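Local coordinates for methanol--corrinoid protein co-methyltransferase (Methanosarcina barkeri, PDB 2I2X) that transfers the methyl group of methanol to the cob(I)amide carried by its corrinoid protein partner MtaC, opening the methanol pathway of methanogenesis, at residues K60-I65 and L83-V88; A53-L58 and G98-H103; H103-I108 and C120-T125. All coordinates share one frame; numbering follows the deposited sequence.

The three contacts lie side by side on one flank of the TIM barrel. Contacts 1 and 2 share helix 55-76 and contacts 2 and 3 share helix 95-116, while contacts 1 and 3 rest on the neighbouring strands 80-86 and 119-126. The centre of contact 1 is about 9 Å from those of the other two, which lie about 12 Å from each other. Tyr-62 CD2 packs on Val-101 CG1 at 3.4 Å, and Gln-105 NE2 probably donates to Thr-85 OG1 at 2.5 Å. Contact 1 alone reaches the metals: at nearest atoms, the Glu-86 side chain is about 5 Å from both zinc and corrinoid, whereas contact 2 is a surface salt bridge.

Contact 1: residues K60-I65 and L83-V88; sequences KEYERI and LETEHV. With K (potassium ion), chain S.
Tyr-62 reaches from helix 55-76 to strand 80-86 and lays its ring obliquely against the methyl of Thr-85. This is the tight part of the contact: Thr-85 CG2 sits 3.5 Å from Tyr-62 CE1 and 3.7 Å from Tyr-62 CZ, the two side chains arriving from opposite directions. A chi1 of -51° puts the threonine OG1 beside the backbone N and CG2 anti to it, which gives the methyl to the ring and leaves OG1 to Gln-105 and Tyr-45. Outside the segments, Pro-47 also packs on the tyrosine.

Toward the end of the strand the fit slackens. Tyr-62 OH comes only to 4.2 Å from Val-88 CG1, and it is equally far from Glu-86 O, too far for a hydrogen bond. Helix and strand here are consecutive elements of a beta-alpha-beta unit of the TIM barrel, strand 40-43, helix 55-76 and strand 80-86, so the tyrosine spans the layer between barrel wall and outer helix.

The side chain of Glu-86 leaves the strand away from the helix, and its carboxylate reaches the metal site. Its chain is extended, and the carboxylate holds the potassium ion through OE2 at 2.3 Å, with OE1 more distant at 3.4 Å; Glu-164 and Glu-313 complete the protein ligands, and Lys-267 donates a hydrogen bond to Glu-86 OE2. On the outer face of the helix, Lys-60 and Arg-64 turn from the strand and form salt bridges with the terminal carboxylate of His-258 of a neighbouring subunit.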
loop_
_atom_site.group_PDB
_atom_site.type_symbol
_atom_site.label_atom_id
_atom_site.label_comp_id
_atom_site.label_asym_id
_atom_site.label_seq_id
_atom_site.Cartn_x
_atom_site.Cartn_y
_atom_site.Cartn_z
ATOM N N LYS A 60 -12.437 17.203 -10.068
ATOM C CA LYS A 60 -12.357 17.331 -8.622
ATOM C C LYS A 60 -11.515 16.213 -7.975
ATOM O O LYS A 60 -10.619 16.492 -7.177
ATOM C CB LYS A 60 -13.777 17.401 -8.028
ATOM C CG LYS A 60 -13.834 17.663 -6.552
ATOM C CD LYS A 60 -13.107 18.929 -6.200
ATOM C CE LYS A 60 -13.231 19.232 -4.707
ATOM N NZ LYS A 60 -12.453 20.477 -4.380
ATOM N N GLU A 61 -11.805 14.965 -8.329
ATOM C CA GLU A 61 -11.087 13.817 -7.796
ATOM C C GLU A 61 -9.577 13.946 -8.080
ATOM O O GLU A 61 -8.757 13.736 -7.174
ATOM C CB GLU A 61 -11.658 12.520 -8.369
ATOM C CG GLU A 61 -11.048 11.244 -7.836
ATOM C CD GLU A 61 -11.859 10.636 -6.695
ATOM O OE1 GLU A 61 -12.363 11.419 -5.844
ATOM O OE2 GLU A 61 -11.987 9.374 -6.640
ATOM N N TYR A 62 -9.231 14.325 -9.316
ATOM C CA TYR A 62 -7.842 14.503 -9.701
ATOM C C TYR A 62 -7.183 15.663 -8.966
ATOM O O TYR A 62 -5.985 15.613 -8.668
ATOM C CB TYR A 62 -7.676 14.650 -11.223
ATOM C CG TYR A 62 -7.802 13.353 -11.987
ATOM C CD1 TYR A 62 -6.869 12.327 -11.827
ATOM C CD2 TYR A 62 -8.827 13.168 -12.902
ATOM C CE1 TYR A 62 -6.968 11.123 -12.550
ATOM C CE2 TYR A 62 -8.956 11.977 -13.634
ATOM C CZ TYR A 62 -8.019 10.952 -13.452
ATOM O OH TYR A 62 -8.149 9.784 -14.165
ATOM N N GLU A 63 -7.953 16.705 -8.672
ATOM C CA GLU A 63 -7.442 17.777 -7.825
ATOM C C GLU A 63 -7.118 17.261 -6.440
ATOM O O GLU A 63 -6.113 17.650 -5.846
ATOM C CB GLU A 63 -8.417 18.942 -7.749
ATOM C CG GLU A 63 -8.321 19.800 -8.983
ATOM C CD GLU A 63 -9.220 21.013 -8.968
ATOM O OE1 GLU A 63 -10.367 20.929 -8.500
ATOM O OE2 GLU A 63 -8.776 22.064 -9.461
ATOM N N ARG A 64 -7.952 16.377 -5.923
ATOM C CA ARG A 64 -7.708 15.864 -4.588
ATOM C C ARG A 64 -6.447 15.001 -4.600
ATOM O O ARG A 64 -5.628 15.095 -3.682
ATOM C CB ARG A 64 -8.916 15.073 -4.071
ATOM C CG ARG A 64 -10.057 15.949 -3.595
ATOM C CD ARG A 64 -11.341 15.149 -3.413
ATOM N NE ARG A 64 -12.324 16.001 -2.765
ATOM C CZ ARG A 64 -13.585 15.683 -2.495
ATOM N NH1 ARG A 64 -14.074 14.491 -2.828
ATOM N NH2 ARG A 64 -14.354 16.584 -1.869
ATOM N N ILE A 65 -6.300 14.198 -5.661
ATOM C CA ILE A 65 -5.169 13.290 -5.823
ATOM C C ILE A 65 -3.886 14.128 -5.852
ATOM O O ILE A 65 -2.929 13.847 -5.116
ATOM C CB ILE A 65 -5.314 12.406 -7.108
ATOM C CG1 ILE A 65 -6.410 11.337 -6.928
ATOM C CG2 ILE A 65 -4.018 11.728 -7.446
ATOM C CD1 ILE A 65 -6.953 10.755 -8.259
ATOM N N LEU A 83 3.790 12.867 -11.479
ATOM C CA LEU A 83 2.432 12.311 -11.429
ATOM C C LEU A 83 2.055 11.738 -12.801
ATOM O O LEU A 83 2.236 12.395 -13.844
ATOM C CB LEU A 83 1.416 13.375 -10.981
ATOM C CG LEU A 83 1.472 13.889 -9.513
ATOM C CD1 LEU A 83 2.534 15.016 -9.216
ATOM C CD2 LEU A 83 0.071 14.326 -9.038
ATOM N N GLU A 84 1.563 10.506 -12.819
ATOM C CA GLU A 84 1.072 9.957 -14.048
ATOM C C GLU A 84 -0.443 9.744 -14.001
ATOM O O GLU A 84 -0.944 8.946 -13.189
ATOM C CB GLU A 84 1.788 8.656 -14.446
ATOM C CG GLU A 84 1.143 8.040 -15.726
ATOM C CD GLU A 84 1.663 6.690 -16.137
ATOM O OE1 GLU A 84 2.470 6.076 -15.400
ATOM O OE2 GLU A 84 1.244 6.226 -17.219
ATOM N N THR A 85 -1.150 10.422 -14.903
ATOM C CA THR A 85 -2.587 10.232 -15.083
ATOM C C THR A 85 -2.874 9.336 -16.282
ATOM O O THR A 85 -2.689 9.749 -17.431
ATOM C CB THR A 85 -3.317 11.591 -15.283
ATOM O OG1 THR A 85 -2.936 12.495 -14.232
ATOM C CG2 THR A 85 -4.815 11.424 -15.259
ATOM N N GLU A 86 -3.315 8.110 -16.018
ATOM C CA GLU A 86 -3.775 7.224 -17.077
ATOM C C GLU A 86 -5.212 7.506 -17.359
ATOM O O GLU A 86 -6.052 7.130 -16.577
ATOM C CB GLU A 86 -3.645 5.765 -16.673
ATOM C CG GLU A 86 -2.204 5.362 -16.480
ATOM C CD GLU A 86 -2.023 3.909 -16.157
ATOM O OE1 GLU A 86 -2.570 3.427 -15.139
ATOM O OE2 GLU A 86 -1.304 3.228 -16.922
ATOM N N HIS A 87 -5.503 8.124 -18.498
ATOM C CA HIS A 87 -6.883 8.432 -18.894
ATOM C C HIS A 87 -7.856 7.293 -18.621
ATOM O O HIS A 87 -7.609 6.178 -19.021
ATOM C CB HIS A 87 -6.934 8.828 -20.370
ATOM C CG HIS A 87 -6.408 10.202 -20.650
ATOM N ND1 HIS A 87 -6.764 10.922 -21.770
ATOM C CD2 HIS A 87 -5.572 11.006 -19.943
ATOM C CE1 HIS A 87 -6.159 12.098 -21.752
ATOM N NE2 HIS A 87 -5.428 12.173 -20.657
ATOM N N VAL A 88 -8.932 7.565 -17.884
ATOM C CA VAL A 88 -10.161 6.771 -18.034
ATOM C C VAL A 88 -10.668 7.030 -19.459
ATOM O O VAL A 88 -10.385 8.084 -20.038
ATOM C CB VAL A 88 -11.279 7.148 -17.015
ATOM C CG1 VAL A 88 -10.846 6.849 -15.592
ATOM C CG2 VAL A 88 -11.695 8.589 -17.180
HETATM K K K S . -1.403 0.891 -17.049
#

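Contact 2: residues A53-L58 and G98-H103; sequences ASKEKL and GAEVAH
Lys-55 brings its ammonium end to the carboxylate of Glu-100 across the gap between two helices, the side chains crossing at about a right angle. The ammonium nitrogen sits between the two oxygens: Lys-55 NZ lies 2.7 Å from Glu-100 OE1 and also 2.7 Å from Glu-100 OE2. Both oxygens are met on the syn side, with the nitrogen lifted 30° out of the carboxylate plane, so the salt bridge is bidentate but not flat. The lysine gets there by leaving its helix with an extended stem and then turning about CG-CD (chi3 82°), which brings CE over toward the glutamate as well; Lys-55 CE is 3.4 Å from Glu-100 OE1. Glu-100 contributes an extended chain beyond CG, carrying the carboxylate out from its own helix.

The two partners belong to helices 55-76 and 95-116, which follow strands 40-43 and 80-86 and stand side by side in the outer layer of the TIM barrel. Lys-55 is the first residue of its helix, and Ser-54 before it is the N-cap: its OG accepts from Lys-57 N at 3.3 Å, with an N-H to acceptor angle of 164°. That bond closes off the helix start from which the lysine side chain sets out.

Beneath the ion pair, Leu-58 and Val-101 do not touch each other but both pack on Met-91, while Trp-97 lies against Lys-55 and Leu-58. Glu-56 brings a second carboxylate near, its OE2 5.7 Å from Glu-100 OE1 and not in contact with it; Lys-55 probably eases the repulsion between these like charges. Lys-55, Glu-56 and Glu-100 also touch a crystal neighbour, which may influence how they are posed.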
loop_
_atom_site.group_PDB
_atom_site.type_symbol
_atom_site.label_atom_id
_atom_site.label_comp_id
_atom_site.label_asym_id
_atom_site.label_seq_id
_atom_site.Cartn_x
_atom_site.Cartn_y
_atom_site.Cartn_z
ATOM N N ALA A 53 -19.041 10.124 -12.941
ATOM C CA ALA A 53 -20.370 10.666 -13.283
ATOM C C ALA A 53 -20.268 11.847 -14.264
ATOM O O ALA A 53 -20.614 11.713 -15.440
ATOM C CB ALA A 53 -21.164 11.064 -12.022
ATOM N N SER A 54 -19.753 12.976 -13.787
ATOM C CA SER A 54 -19.609 14.173 -14.596
ATOM C C SER A 54 -18.150 14.557 -14.707
ATOM O O SER A 54 -17.335 14.160 -13.876
ATOM C CB SER A 54 -20.356 15.329 -13.941
ATOM O OG SER A 54 -19.773 15.665 -12.684
ATOM N N LYS A 55 -17.846 15.373 -15.710
ATOM C CA LYS A 55 -16.540 15.965 -15.877
ATOM C C LYS A 55 -16.054 16.699 -14.637
ATOM O O LYS A 55 -14.876 16.655 -14.302
ATOM C CB LYS A 55 -16.568 16.929 -17.043
ATOM C CG LYS A 55 -15.217 17.462 -17.408
ATOM C CD LYS A 55 -15.271 18.323 -18.626
ATOM C CE LYS A 55 -15.700 19.721 -18.277
ATOM N NZ LYS A 55 -15.178 20.613 -19.318
ATOM N N GLU A 56 -16.959 17.359 -13.937
ATOM C CA GLU A 56 -16.556 18.218 -12.828
ATOM C C GLU A 56 -16.139 17.398 -11.594
ATOM O O GLU A 56 -15.189 17.754 -10.888
ATOM C CB GLU A 56 -17.661 19.232 -12.506
ATOM C CG GLU A 56 -17.908 20.299 -13.631
ATOM C CD GLU A 56 -18.411 19.744 -15.037
ATOM O OE1 GLU A 56 -19.234 18.766 -15.119
ATOM O OE2 GLU A 56 -17.971 20.329 -16.068
ATOM N N LYS A 57 -16.852 16.302 -11.355
ATOM C CA LYS A 57 -16.514 15.361 -10.290
ATOM C C LYS A 57 -15.161 14.694 -10.571
ATOM O O LYS A 57 -14.382 14.470 -9.649
ATOM C CB LYS A 57 -17.610 14.297 -10.129
ATOM C CG LYS A 57 -18.809 14.720 -9.279
ATOM C CD LYS A 57 -20.074 13.927 -9.658
ATOM C CE LYS A 57 -21.161 14.055 -8.579
ATOM N NZ LYS A 57 -22.405 13.276 -8.902
ATOM N N LEU A 58 -14.899 14.395 -11.846
ATOM C CA LEU A 58 -13.638 13.830 -12.287
ATOM C C LEU A 58 -12.453 14.768 -12.064
ATOM O O LEU A 58 -11.451 14.381 -11.460
ATOM C CB LEU A 58 -13.742 13.470 -13.759
ATOM C CG LEU A 58 -12.763 12.420 -14.255
ATOM C CD1 LEU A 58 -12.712 11.215 -13.321
ATOM C CD2 LEU A 58 -13.124 11.992 -15.669
ATOM N N GLY A 98 -9.627 15.246 -20.852
ATOM C CA GLY A 98 -8.237 15.043 -20.511
ATOM C C GLY A 98 -7.474 16.349 -20.420
ATOM O O GLY A 98 -6.664 16.524 -19.513
ATOM N N ALA A 99 -7.730 17.277 -21.342
ATOM C CA ALA A 99 -7.040 18.575 -21.305
ATOM C C ALA A 99 -7.301 19.311 -19.985
ATOM O O ALA A 99 -6.407 19.915 -19.406
ATOM C CB ALA A 99 -7.471 19.434 -22.470
ATOM N N GLU A 100 -8.537 19.249 -19.519
ATOM C CA GLU A 100 -8.929 20.037 -18.387
ATOM C C GLU A 100 -8.468 19.405 -17.085
ATOM O O GLU A 100 -8.113 20.115 -16.146
ATOM C CB GLU A 100 -10.433 20.284 -18.389
ATOM C CG GLU A 100 -10.843 21.379 -19.343
ATOM C CD GLU A 100 -12.350 21.580 -19.380
ATOM O OE1 GLU A 100 -12.970 21.823 -18.306
ATOM O OE2 GLU A 100 -12.911 21.500 -20.497
ATOM N N VAL A 101 -8.443 18.082 -17.033
ATOM C CA VAL A 101 -7.768 17.425 -15.927
ATOM C C VAL A 101 -6.283 17.827 -15.917
ATOM O O VAL A 101 -5.732 18.183 -14.875
ATOM C CB VAL A 101 -7.935 15.896 -15.968
ATOM C CG1 VAL A 101 -7.060 15.229 -14.900
ATOM C CG2 VAL A 101 -9.409 15.508 -15.809
ATOM N N ALA A 102 -5.659 17.813 -17.088
ATOM C CA ALA A 102 -4.247 18.174 -17.194
ATOM C C ALA A 102 -4.051 19.556 -16.622
ATOM O O ALA A 102 -3.097 19.807 -15.890
ATOM C CB ALA A 102 -3.773 18.132 -18.653
ATOM N N HIS A 103 -4.973 20.453 -16.942
ATOM C CA HIS A 103 -4.814 21.842 -16.548
ATOM C C HIS A 103 -5.001 22.011 -15.040
ATOM O O HIS A 103 -4.262 22.741 -14.387
ATOM C CB HIS A 103 -5.755 22.760 -17.350
ATOM C CG HIS A 103 -5.450 24.211 -17.175
ATOM N ND1 HIS A 103 -6.021 24.974 -16.176
ATOM C CD2 HIS A 103 -4.601 25.032 -17.845
ATOM C CE1 HIS A 103 -5.549 26.209 -16.253
ATOM N NE2 HIS A 103 -4.681 26.268 -17.252
#

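Contact 3: residues H103-I108 and C120-T125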
loop_
_atom_site.group_PDB
_atom_site.type_symbol
_atom_site.label_atom_id
_atom_site.label_comp_id
_atom_site.label_asym_id
_atom_site.label_seq_id
_atom_site.Cartn_x
_atom_site.Cartn_y
_atom_site.Cartn_z
ATOM N N HIS A 103 -4.973 20.453 -16.942
ATOM C CA HIS A 103 -4.814 21.842 -16.548
ATOM C C HIS A 103 -5.001 22.011 -15.040
ATOM O O HIS A 103 -4.262 22.741 -14.387
ATOM C CB HIS A 103 -5.755 22.760 -17.350
ATOM C CG HIS A 103 -5.450 24.211 -17.175
ATOM N ND1 HIS A 103 -6.021 24.974 -16.176
ATOM C CD2 HIS A 103 -4.601 25.032 -17.845
ATOM C CE1 HIS A 103 -5.549 26.209 -16.253
ATOM N NE2 HIS A 103 -4.681 26.268 -17.252
ATOM N N ALA A 104 -5.987 21.322 -14.495
ATOM C CA ALA A 104 -6.264 21.433 -13.091
ATOM C C ALA A 104 -5.108 20.871 -12.270
ATOM O O ALA A 104 -4.753 21.461 -11.242
ATOM C CB ALA A 104 -7.557 20.736 -12.757
ATOM N N GLN A 105 -4.524 19.750 -12.723
ATOM C CA GLN A 105 -3.352 19.128 -12.058
ATOM C C GLN A 105 -2.120 20.040 -12.086
ATOM O O GLN A 105 -1.514 20.295 -11.038
ATOM C CB GLN A 105 -3.014 17.775 -12.678
ATOM C CG GLN A 105 -4.076 16.708 -12.498
ATOM C CD GLN A 105 -3.553 15.306 -12.794
ATOM O OE1 GLN A 105 -3.077 14.605 -11.889
ATOM N NE2 GLN A 105 -3.662 14.879 -14.042
ATOM N N LYS A 106 -1.766 20.553 -13.270
ATOM C CA LYS A 106 -0.580 21.419 -13.413
ATOM C C LYS A 106 -0.656 22.695 -12.573
ATOM O O LYS A 106 0.377 23.173 -12.061
ATOM C CB LYS A 106 -0.299 21.789 -14.881
ATOM C CG LYS A 106 1.134 22.292 -15.114
ATOM C CD LYS A 106 2.115 21.203 -14.593
ATOM C CE LYS A 106 3.489 21.358 -15.119
ATOM N NZ LYS A 106 3.583 20.974 -16.576
ATOM N N THR A 107 -1.867 23.243 -12.446
ATOM C CA THR A 107 -2.097 24.455 -11.669
ATOM C C THR A 107 -1.641 24.224 -10.217
ATOM O O THR A 107 -0.893 25.023 -9.664
ATOM C CB THR A 107 -3.595 24.917 -11.727
ATOM O OG1 THR A 107 -3.986 25.210 -13.085
ATOM C CG2 THR A 107 -3.834 26.140 -10.832
ATOM N N ILE A 108 -2.078 23.119 -9.621
ATOM C CA ILE A 108 -1.683 22.785 -8.256
ATOM C C ILE A 108 -0.166 22.531 -8.168
ATOM O O ILE A 108 0.504 23.032 -7.243
ATOM C CB ILE A 108 -2.480 21.581 -7.737
ATOM C CG1 ILE A 108 -3.940 21.996 -7.505
ATOM C CG2 ILE A 108 -1.815 20.958 -6.515
ATOM C CD1 ILE A 108 -4.923 20.845 -7.573
ATOM N N CYS A 120 8.907 18.682 -10.297
ATOM C CA CYS A 120 7.890 17.718 -10.707
ATOM C C CYS A 120 7.530 17.815 -12.191
ATOM O O CYS A 120 7.833 18.814 -12.854
ATOM C CB CYS A 120 6.650 17.932 -9.871
ATOM S SG CYS A 120 6.188 19.639 -9.871
ATOM N N ALA A 121 6.897 16.770 -12.717
ATOM C CA ALA A 121 6.482 16.734 -14.121
ATOM C C ALA A 121 5.207 15.937 -14.177
ATOM O O ALA A 121 4.945 15.116 -13.306
ATOM C CB ALA A 121 7.578 16.109 -15.033
ATOM N N LEU A 122 4.381 16.222 -15.164
ATOM C CA LEU A 122 3.118 15.553 -15.289
ATOM C C LEU A 122 3.067 14.666 -16.552
ATOM O O LEU A 122 3.327 15.106 -17.653
ATOM C CB LEU A 122 1.991 16.589 -15.272
ATOM C CG LEU A 122 0.581 16.047 -15.523
ATOM C CD1 LEU A 122 0.170 15.089 -14.416
ATOM C CD2 LEU A 122 -0.428 17.168 -15.711
ATOM N N ARG A 123 2.728 13.408 -16.375
ATOM C CA ARG A 123 2.616 12.516 -17.487
ATOM C C ARG A 123 1.164 12.168 -17.655
ATOM O O ARG A 123 0.502 11.783 -16.679
ATOM C CB ARG A 123 3.386 11.263 -17.201
ATOM C CG ARG A 123 3.206 10.174 -18.227
ATOM C CD ARG A 123 3.984 9.002 -17.696
ATOM N NE ARG A 123 4.687 8.330 -18.737
ATOM C CZ ARG A 123 5.909 7.844 -18.634
ATOM N NH1 ARG A 123 6.614 7.934 -17.519
ATOM N NH2 ARG A 123 6.422 7.249 -19.694
ATOM N N HIS A 124 0.680 12.323 -18.888
ATOM C CA HIS A 124 -0.636 11.891 -19.269
ATOM C C HIS A 124 -0.477 10.757 -20.239
ATOM O O HIS A 124 0.282 10.858 -21.201
ATOM C CB HIS A 124 -1.411 13.029 -19.933
ATOM C CG HIS A 124 -2.417 13.670 -19.032
ATOM N ND1 HIS A 124 -2.137 14.013 -17.721
ATOM C CD2 HIS A 124 -3.708 14.006 -19.240
ATOM C CE1 HIS A 124 -3.210 14.551 -17.172
ATOM N NE2 HIS A 124 -4.181 14.540 -18.065
ATOM N N THR A 125 -1.196 9.679 -19.967
ATOM C CA THR A 125 -1.231 8.492 -20.795
ATOM C C THR A 125 -2.634 8.394 -21.415
ATOM O O THR A 125 -3.613 8.002 -20.745
ATOM C CB THR A 125 -0.936 7.250 -19.935
ATOM O OG1 THR A 125 0.362 7.384 -19.373
ATOM C CG2 THR A 125 -1.024 5.931 -20.754
#
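Leu-122 and Gln-105 account for most of the surface buried here, the leucine pushing up from strand 119-126 under the glutamine of helix 95-116. Their side chains cross at about a right angle. The leucine splits its methyls between the two ends of its partner: CD2 lies 4.0 Å from Gln-105 CB, and CD1 lies 3.9 Å from Gln-105 NE2. Leu-122 can reach both because its CG stands anti to the backbone N (chi1 175°), raising the fork toward the helix.

Beyond the leucine, the extended glutamine carries its amide to His-124. Gln-105 NE2 approaches the ring at its edge, close to the ring plane, 3.2 Å from His-124 CE1, with the amide and ring planes 49° apart. Segments 103-108 and 120-125 run almost antiparallel, at 171° with axes 9.5 Å apart, as expected where the helix of a beta-alpha-beta unit returns along the strand that follows it.

Lys-106 comes third. It leaves the helix alongside the strand, and a turn about CB-CG brings its aliphatic part loosely near the strand while NZ reaches Asp-159 in a salt bridge. Asp-159 also accepts from Leu-122 N, so one carboxylate serves both segments.

No hydrogen bond joins the segments themselves: Gln-105 NE2 gives one N-H to Thr-85 OG1, outside them, which implies that the amide is positioned by the neighbouring strand and that direct contact between helix and strand is van der Waals packing and an edge approach to His-124, with Asp-159 bridging the two.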